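Local coordinates for protein methylthioribose-1-phosphate isomerase (Saccharomyces cerevisiae, PDB 1W2W) that catalyses the interconversion of methylthioribose-1-phosphate and methylthioribulose-1-phosphate, the first step from this sugar phosphate in the methionine salvage pathway, at residues Pro13-Val18 and Ile71-Thr76; Thr183-Thr188 and Val197-Trp202. All blocks are in the same frame, centred on the assembly; numbering follows the deposited sequence.

Contact 1: residues Pro13-Val18 and Ile71-Thr76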
ATOM      1  N   PRO A  13       3.652  33.650  29.382  1.00  6.50           N
ATOM      2  CA  PRO A  13       4.146  32.429  30.032  1.00  6.57           C
ATOM      3  C   PRO A  13       3.154  31.825  31.029  1.00  5.83           C
ATOM      4  O   PRO A  13       3.159  30.609  31.215  1.00  5.63           O
ATOM      5  CB  PRO A  13       5.431  32.897  30.724  1.00  6.91           C
ATOM      6  CG  PRO A  13       5.869  34.076  29.914  1.00  7.78           C
ATOM      7  CD  PRO A  13       4.589  34.778  29.531  1.00  6.15           C
ATOM      8  N   GLU A  14       2.325  32.658  31.653  1.00  4.82           N
ATOM      9  CA  GLU A  14       1.359  32.166  32.637  1.00  4.61           C
ATOM     10  C   GLU A  14       0.013  31.722  32.060  1.00  4.46           C
ATOM     11  O   GLU A  14      -0.850  31.226  32.788  1.00  2.38           O
ATOM     12  CB  GLU A  14       1.161  33.192  33.753  1.00  5.62           C
ATOM     13  CG  GLU A  14       2.230  33.112  34.831  1.00  8.41           C
ATOM     14  CD  GLU A  14       2.067  34.147  35.928  1.00 11.24           C
ATOM     15  OE1 GLU A  14       0.992  34.205  36.562  1.00 14.41           O
ATOM     16  OE2 GLU A  14       3.023  34.905  36.165  1.00 15.05           O
ATOM     17  N   ASN A  15      -0.159  31.885  30.753  1.00  3.27           N
ATOM     18  CA  ASN A  15      -1.460  31.712  30.115  1.00  4.50           C
ATOM     19  C   ASN A  15      -1.224  31.313  28.662  1.00  4.22           C
ATOM     20  O   ASN A  15      -1.634  32.029  27.748  1.00  5.48           O
ATOM     21  CB  ASN A  15      -2.232  33.043  30.157  1.00  3.67           C
ATOM     22  CG  ASN A  15      -3.657  32.928  29.662  1.00  4.66           C
ATOM     23  OD1 ASN A  15      -4.331  31.914  29.859  1.00  4.55           O
ATOM     24  ND2 ASN A  15      -4.138  33.992  29.016  1.00  4.57           N
ATOM     25  N   VAL A  16      -0.564  30.184  28.445  1.00  4.76           N
ATOM     26  CA  VAL A  16      -0.214  29.808  27.073  1.00  4.75           C
ATOM     27  C   VAL A  16      -1.453  29.327  26.339  1.00  5.47           C
ATOM     28  O   VAL A  16      -2.426  28.899  26.966  1.00  4.73           O
ATOM     29  CB  VAL A  16       0.879  28.717  27.003  1.00  4.19           C
ATOM     30  CG1 VAL A  16       2.157  29.170  27.693  1.00  5.19           C
ATOM     31  CG2 VAL A  16       0.392  27.380  27.569  1.00  5.01           C
ATOM     32  N   SER A  17      -1.428  29.391  25.010  1.00  4.76           N
ATOM     33  CA  SER A  17      -2.463  28.710  24.249  1.00  7.02           C
ATOM     34  C   SER A  17      -1.833  27.670  23.333  1.00  6.21           C
ATOM     35  O   SER A  17      -0.699  27.822  22.870  1.00  6.34           O
ATOM     36  CB  SER A  17      -3.350  29.701  23.492  1.00  8.23           C
ATOM     37  OG  SER A  17      -2.615  30.286  22.435  1.00 12.67           O
ATOM     38  N   VAL A  18      -2.575  26.596  23.108  1.00  6.59           N
ATOM     39  CA  VAL A  18      -2.083  25.485  22.306  1.00  6.02           C
ATOM     40  C   VAL A  18      -3.254  25.035  21.447  1.00  5.96           C
ATOM     41  O   VAL A  18      -4.350  24.823  21.957  1.00  6.37           O
ATOM     42  CB  VAL A  18      -1.595  24.330  23.210  1.00  6.70           C
ATOM     43  CG1 VAL A  18      -1.137  23.150  22.373  1.00  6.45           C
ATOM     44  CG2 VAL A  18      -0.473  24.804  24.134  1.00  5.63           C
ATOM     45  N   ILE A  71      -6.359  25.072  35.943  1.00 24.09           N
ATOM     46  CA  ILE A  71      -6.830  24.882  37.310  1.00 27.35           C
ATOM     47  C   ILE A  71      -6.433  26.057  38.203  1.00 28.39           C
ATOM     48  O   ILE A  71      -7.081  26.320  39.221  1.00 30.39           O
ATOM     49  CB  ILE A  71      -6.402  23.517  37.891  1.00 27.16           C
ATOM     50  CG1 ILE A  71      -4.885  23.404  37.999  1.00 28.68           C
ATOM     51  CG2 ILE A  71      -6.927  22.383  37.026  1.00 27.46           C
ATOM     52  CD1 ILE A  71      -4.412  22.016  38.375  1.00 29.36           C
ATOM     53  N   LYS A  72      -5.377  26.768  37.820  1.00 30.06           N
ATOM     54  CA  LYS A  72      -5.026  28.020  38.483  1.00 31.28           C
ATOM     55  C   LYS A  72      -6.056  29.110  38.190  1.00 31.63           C
ATOM     56  O   LYS A  72      -6.559  29.761  39.111  1.00 31.23           O
ATOM     57  CB  LYS A  72      -3.622  28.490  38.090  1.00 31.86           C
ATOM     58  CG  LYS A  72      -3.279  29.858  38.676  1.00 33.40           C
ATOM     59  CD  LYS A  72      -2.197  30.567  37.885  1.00 37.03           C
ATOM     60  CE  LYS A  72      -2.358  32.084  37.942  1.00 39.36           C
ATOM     61  NZ  LYS A  72      -1.200  32.754  37.267  1.00 41.39           N
ATOM     62  N   HIS A  73      -6.371  29.291  36.908  1.00 30.86           N
ATOM     63  CA  HIS A  73      -7.222  30.384  36.443  1.00 31.14           C
ATOM     64  C   HIS A  73      -8.713  30.146  36.655  1.00 32.78           C
ATOM     65  O   HIS A  73      -9.492  31.096  36.731  1.00 32.67           O
ATOM     66  CB  HIS A  73      -6.995  30.646  34.951  1.00 30.08           C
ATOM     67  CG  HIS A  73      -5.690  31.309  34.646  1.00 27.82           C
ATOM     68  ND1 HIS A  73      -4.912  30.948  33.567  1.00 25.45           N
ATOM     69  CD2 HIS A  73      -5.030  32.314  35.269  1.00 26.01           C
ATOM     70  CE1 HIS A  73      -3.823  31.695  33.546  1.00 24.71           C
ATOM     71  NE2 HIS A  73      -3.872  32.536  34.564  1.00 23.48           N
ATOM     72  N   ASN A  74      -9.113  28.882  36.730  1.00 33.75           N
ATOM     73  CA  ASN A  74     -10.511  28.553  36.962  1.00 35.38           C
ATOM     74  C   ASN A  74     -10.694  27.367  37.894  1.00 36.17           C
ATOM     75  O   ASN A  74     -10.900  26.236  37.442  1.00 35.18           O
ATOM     76  CB  ASN A  74     -11.253  28.301  35.650  1.00 35.82           C
ATOM     77  CG  ASN A  74     -12.756  28.183  35.857  1.00 37.65           C
ATOM     78  OD1 ASN A  74     -13.239  28.167  36.996  1.00 39.03           O
ATOM     79  ND2 ASN A  74     -13.501  28.099  34.761  1.00 38.48           N
ATOM     80  N   PRO A  75     -10.622  27.634  39.196  1.00 36.80           N
ATOM     81  CA  PRO A  75     -10.704  26.574  40.206  1.00 37.12           C
ATOM     82  C   PRO A  75     -12.084  25.910  40.232  1.00 37.02           C
ATOM     83  O   PRO A  75     -12.234  24.888  40.900  1.00 38.25           O
ATOM     84  CB  PRO A  75     -10.417  27.318  41.518  1.00 37.10           C
ATOM     85  CG  PRO A  75      -9.766  28.602  41.092  1.00 36.98           C
ATOM     86  CD  PRO A  75     -10.454  28.965  39.807  1.00 36.98           C
ATOM     87  N   THR A  76     -13.063  26.463  39.518  1.00 36.55           N
ATOM     88  CA  THR A  76     -14.393  25.855  39.449  1.00 36.08           C
ATOM     89  C   THR A  76     -14.617  25.034  38.179  1.00 35.25           C
ATOM     90  O   THR A  76     -15.685  24.442  37.995  1.00 35.34           O
ATOM     91  CB  THR A  76     -15.525  26.912  39.616  1.00 36.19           C
ATOM     92  OG1 THR A  76     -16.034  27.290  38.328  1.00 37.43           O
ATOM     93  CG2 THR A  76     -14.989  28.214  40.186  1.00 36.14           C
TER
HETATM   94  O   HOH W   1      -0.618  30.075  35.279  1.00 20.12           O
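Glu14 and Lys72 join the two segments by a salt bridge, Glu14 OE1 lying 2.7 Å from Lys72 NZ. One carboxylate oxygen does the touching; Glu14 CD stays 3.8 Å from Lys72 NZ, and the two side chains meet at a slant. Lys72 gets there with CG anti to its backbone N (chi1 175°) and a chain bent at chi3, which brings the ammonium back over to the loop. A water ties the same two residues a second time: it donates to Glu14 O at 2.8 Å and accepts a weak bond from Lys72 NZ at 3.4 Å. His73, next on the helix, brings its CE1 edge to the same backbone oxygen, with His73 CE1 3.1 Å from Glu14 O and the oxygen near the ring plane. The Asn15 amide meets the ring obliquely, its plane 85° from the imidazole, with Asn15 OD1 3.7 Å from His73 CE1; Asn15 ND2 is hydrogen-bonded to Glu12 OE1. One turn earlier on helix 53-73, Gln69 holds the loop by hydrogen bonds to Pro13 O and Val16 N, while Val16 packs on Leu65 and Tyr137. Beyond the helix end, Asn74 OD1 accepts from Thr76 N at 3.0 Å, an Asx turn, and from Thr76 OG1. The touching residues are all exposed, so this is a polar surface junction between the loop leading into strand 17-21 and the C-terminal turn of helix 53-73. Glu14 probably offsets the lysine charge, and the negative end of the helix dipole may favour a cation here.

Contact 2: residues Thr183-Thr188 and Val197-Trp202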
ATOM      1  N   THR A 183       7.766  12.527   8.586  1.00  8.85           N
ATOM      2  CA  THR A 183       8.766  12.894   9.579  1.00 10.49           C
ATOM      3  C   THR A 183       9.124  14.370   9.467  1.00 10.29           C
ATOM      4  O   THR A 183      10.231  14.773   9.837  1.00 10.64           O
ATOM      5  CB  THR A 183      10.032  12.051   9.402  1.00 10.24           C
ATOM      6  OG1 THR A 183      10.533  12.219   8.067  1.00 10.67           O
ATOM      7  CG2 THR A 183       9.707  10.559   9.536  1.00 10.97           C
ATOM      8  N   GLY A 184       8.190  15.174   8.966  1.00  9.46           N
ATOM      9  CA  GLY A 184       8.497  16.564   8.660  1.00  9.44           C
ATOM     10  C   GLY A 184       8.028  17.516   9.751  1.00 10.12           C
ATOM     11  O   GLY A 184       8.042  17.188  10.934  1.00  9.64           O
ATOM     12  N   SER A 185       7.611  18.706   9.341  1.00  9.75           N
ATOM     13  CA  SER A 185       7.069  19.675  10.290  1.00 10.93           C
ATOM     14  C   SER A 185       5.757  19.177  10.876  1.00 11.63           C
ATOM     15  O   SER A 185       5.381  19.575  11.979  1.00 12.16           O
ATOM     16  CB  SER A 185       6.878  21.022   9.594  1.00 11.08           C
ATOM     17  OG  SER A 185       8.128  21.481   9.099  1.00 10.55           O
ATOM     18  N   LEU A 186       5.064  18.295  10.156  1.00 11.59           N
ATOM     19  CA  LEU A 186       3.830  17.740  10.701  1.00 11.45           C
ATOM     20  C   LEU A 186       4.021  16.695  11.796  1.00 11.60           C
ATOM     21  O   LEU A 186       3.060  16.359  12.493  1.00 12.36           O
ATOM     22  CB  LEU A 186       2.906  17.221   9.590  1.00 12.24           C
ATOM     23  CG  LEU A 186       2.338  18.311   8.673  1.00 11.74           C
ATOM     24  CD1 LEU A 186       1.800  17.703   7.370  1.00 10.56           C
ATOM     25  CD2 LEU A 186       1.237  19.105   9.390  1.00 10.23           C
ATOM     26  N   ALA A 187       5.245  16.181  11.931  1.00  9.92           N
ATOM     27  CA  ALA A 187       5.538  15.119  12.898  1.00  9.61           C
ATOM     28  C   ALA A 187       6.344  15.613  14.095  1.00  9.90           C
ATOM     29  O   ALA A 187       6.658  14.829  14.991  1.00  9.47           O
ATOM     30  CB  ALA A 187       6.276  13.965  12.208  1.00  9.26           C
ATOM     31  N   THR A 188       6.677  16.901  14.102  1.00  9.62           N
ATOM     32  CA  THR A 188       7.702  17.431  15.010  1.00 11.12           C
ATOM     33  C   THR A 188       7.388  18.891  15.343  1.00 10.94           C
ATOM     34  O   THR A 188       6.300  19.380  15.059  1.00 12.11           O
ATOM     35  CB  THR A 188       9.135  17.344  14.405  1.00 10.26           C
ATOM     36  OG1 THR A 188       9.284  18.254  13.297  1.00 11.37           O
ATOM     37  CG2 THR A 188       9.463  15.958  13.851  1.00 11.63           C
ATOM     38  N   VAL A 197      16.571  15.807   6.808  1.00 10.58           N
ATOM     39  CA  VAL A 197      17.737  15.468   6.000  1.00 10.57           C
ATOM     40  C   VAL A 197      17.449  15.751   4.539  1.00  9.74           C
ATOM     41  O   VAL A 197      18.292  16.279   3.816  1.00 10.91           O
ATOM     42  CB  VAL A 197      18.118  13.981   6.154  1.00  9.38           C
ATOM     43  CG1 VAL A 197      19.236  13.609   5.158  1.00 10.09           C
ATOM     44  CG2 VAL A 197      18.569  13.713   7.592  1.00 11.44           C
ATOM     45  N   ILE A 198      16.252  15.376   4.098  1.00  9.91           N
ATOM     46  CA  ILE A 198      15.846  15.629   2.722  1.00  9.73           C
ATOM     47  C   ILE A 198      15.794  17.138   2.446  1.00 10.35           C
ATOM     48  O   ILE A 198      16.244  17.610   1.386  1.00 10.92           O
ATOM     49  CB  ILE A 198      14.511  14.901   2.457  1.00  9.29           C
ATOM     50  CG1 ILE A 198      14.788  13.397   2.296  1.00 10.13           C
ATOM     51  CG2 ILE A 198      13.779  15.475   1.236  1.00 12.52           C
ATOM     52  CD1 ILE A 198      13.536  12.545   2.553  1.00  9.67           C
ATOM     53  N   ARG A 199      15.283  17.904   3.407  1.00 10.51           N
ATOM     54  CA  ARG A 199      15.274  19.352   3.256  1.00 10.68           C
ATOM     55  C   ARG A 199      16.674  19.937   3.160  1.00 12.44           C
ATOM     56  O   ARG A 199      16.911  20.847   2.357  1.00 13.07           O
ATOM     57  CB  ARG A 199      14.483  20.022   4.379  1.00 11.80           C
ATOM     58  CG  ARG A 199      12.989  19.894   4.180  1.00 11.37           C
ATOM     59  CD  ARG A 199      12.166  20.315   5.396  1.00 13.55           C
ATOM     60  NE  ARG A 199      10.780  20.564   4.997  1.00 13.09           N
ATOM     61  CZ  ARG A 199       9.722  20.321   5.761  1.00 13.03           C
ATOM     62  NH1 ARG A 199       9.883  19.821   6.983  1.00 11.88           N
ATOM     63  NH2 ARG A 199       8.504  20.593   5.305  1.00 12.67           N
ATOM     64  N   SER A 200      17.592  19.430   3.977  1.00 12.46           N
ATOM     65  CA  SER A 200      18.988  19.868   3.914  1.00 12.66           C
ATOM     66  C   SER A 200      19.643  19.506   2.589  1.00 13.07           C
ATOM     67  O   SER A 200      20.366  20.322   1.992  1.00 12.13           O
ATOM     68  CB  SER A 200      19.799  19.292   5.074  1.00 11.08           C
ATOM     69  OG  SER A 200      19.348  19.844   6.303  1.00 14.30           O
ATOM     70  N   LEU A 201      19.376  18.289   2.124  1.00 11.96           N
ATOM     71  CA  LEU A 201      19.845  17.876   0.805  1.00 13.03           C
ATOM     72  C   LEU A 201      19.294  18.779  -0.301  1.00 11.72           C
ATOM     73  O   LEU A 201      19.998  19.113  -1.265  1.00 12.50           O
ATOM     74  CB  LEU A 201      19.500  16.406   0.556  1.00 11.58           C
ATOM     75  CG  LEU A 201      20.395  15.389   1.283  1.00 11.63           C
ATOM     76  CD1 LEU A 201      19.802  13.984   1.125  1.00 11.68           C
ATOM     77  CD2 LEU A 201      21.834  15.418   0.721  1.00 12.02           C
ATOM     78  N   TRP A 202      18.038  19.192  -0.171  1.00 12.30           N
ATOM     79  CA  TRP A 202      17.444  20.053  -1.187  1.00 12.51           C
ATOM     80  C   TRP A 202      18.111  21.424  -1.207  1.00 13.84           C
ATOM     81  O   TRP A 202      18.356  21.984  -2.269  1.00 13.10           O
ATOM     82  CB  TRP A 202      15.925  20.165  -1.028  1.00 12.96           C
ATOM     83  CG  TRP A 202      15.290  20.969  -2.138  1.00 12.52           C
ATOM     84  CD1 TRP A 202      14.505  22.075  -1.998  1.00 13.45           C
ATOM     85  CD2 TRP A 202      15.395  20.733  -3.550  1.00 12.49           C
ATOM     86  NE1 TRP A 202      14.108  22.537  -3.229  1.00 12.88           N
ATOM     87  CE2 TRP A 202      14.643  21.733  -4.200  1.00 13.34           C
ATOM     88  CE3 TRP A 202      16.047  19.776  -4.330  1.00 13.39           C
ATOM     89  CZ2 TRP A 202      14.532  21.802  -5.588  1.00 14.66           C
ATOM     90  CZ3 TRP A 202      15.942  19.844  -5.713  1.00 13.57           C
ATOM     91  CH2 TRP A 202      15.192  20.853  -6.326  1.00 15.40           C
TER
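Arg199 reaches from helix 194-210 to the loop at Ser185, its chain extended from CG to NE and led off by a CG anti to the carbonyl carbon (chi1 -76°). Arg199 NH1 comes nearest: it makes a weak bond to Ser185 OG, 3.2 Å long and bent to 120° at the hydrogen. The hydroxyl meets the guanidinium obliquely, whereas Ser185 N lies in its plane, at an edge, 3.5 Å from Arg199 NH1; both are donors, so that approach is no bond. Gly184 CA is 3.9 Å from Arg199 NH1. Stronger partners settle both polar ends: Ser185 OG pairs with Tyr191 N, NH1 with Tyr191 O, and NE and NH2 form a salt bridge to an acidic side chain of another chain. Ser185 N and Leu186 N also donate to acidic side-chain oxygen on that chain. Replacing Arg199 by an alanine is likely to leave the acid of the neighbouring chain without its cationic mate and Tyr191 O without this donor. Within the loop, Gly184 O accepts from Ala187 N at 3.1 Å and from Thr188 OG1 at 2.9 Å, on opposite faces of its plane. The segment starts two residues after Cys181, the predicted transition-state stabiliser, and so is probably near the active site. This chain is the N-terminal half of the isomerase, with helix 194-210 at its C-terminal end. The loop follows strand 174-179, onto which Ile198 packs, and Thr188 and Ser200 face helix 129-168.

From the N terminus, the chain leaves strand 6-9, passes through the loop at 13-16 into strand 17-21, and continues through strand 32-34 and helix 38-46 to helix 53-73, where contact 1 closes a loop of 52 intervening residues and ties the loop between strands 6-9 and 17-21 to the end of that helix. Three more helices follow, the long 129-168 last, then strand 174-179. Contact 2 closes a shorter loop, 8 residues between its segments, joining the turn after that strand to helix 194-210. The contacts run in series, neither nesting nor crossing. Their centres lie 33 Å apart on opposite sides of the chain's centre, and helix 129-168 packs against both regions.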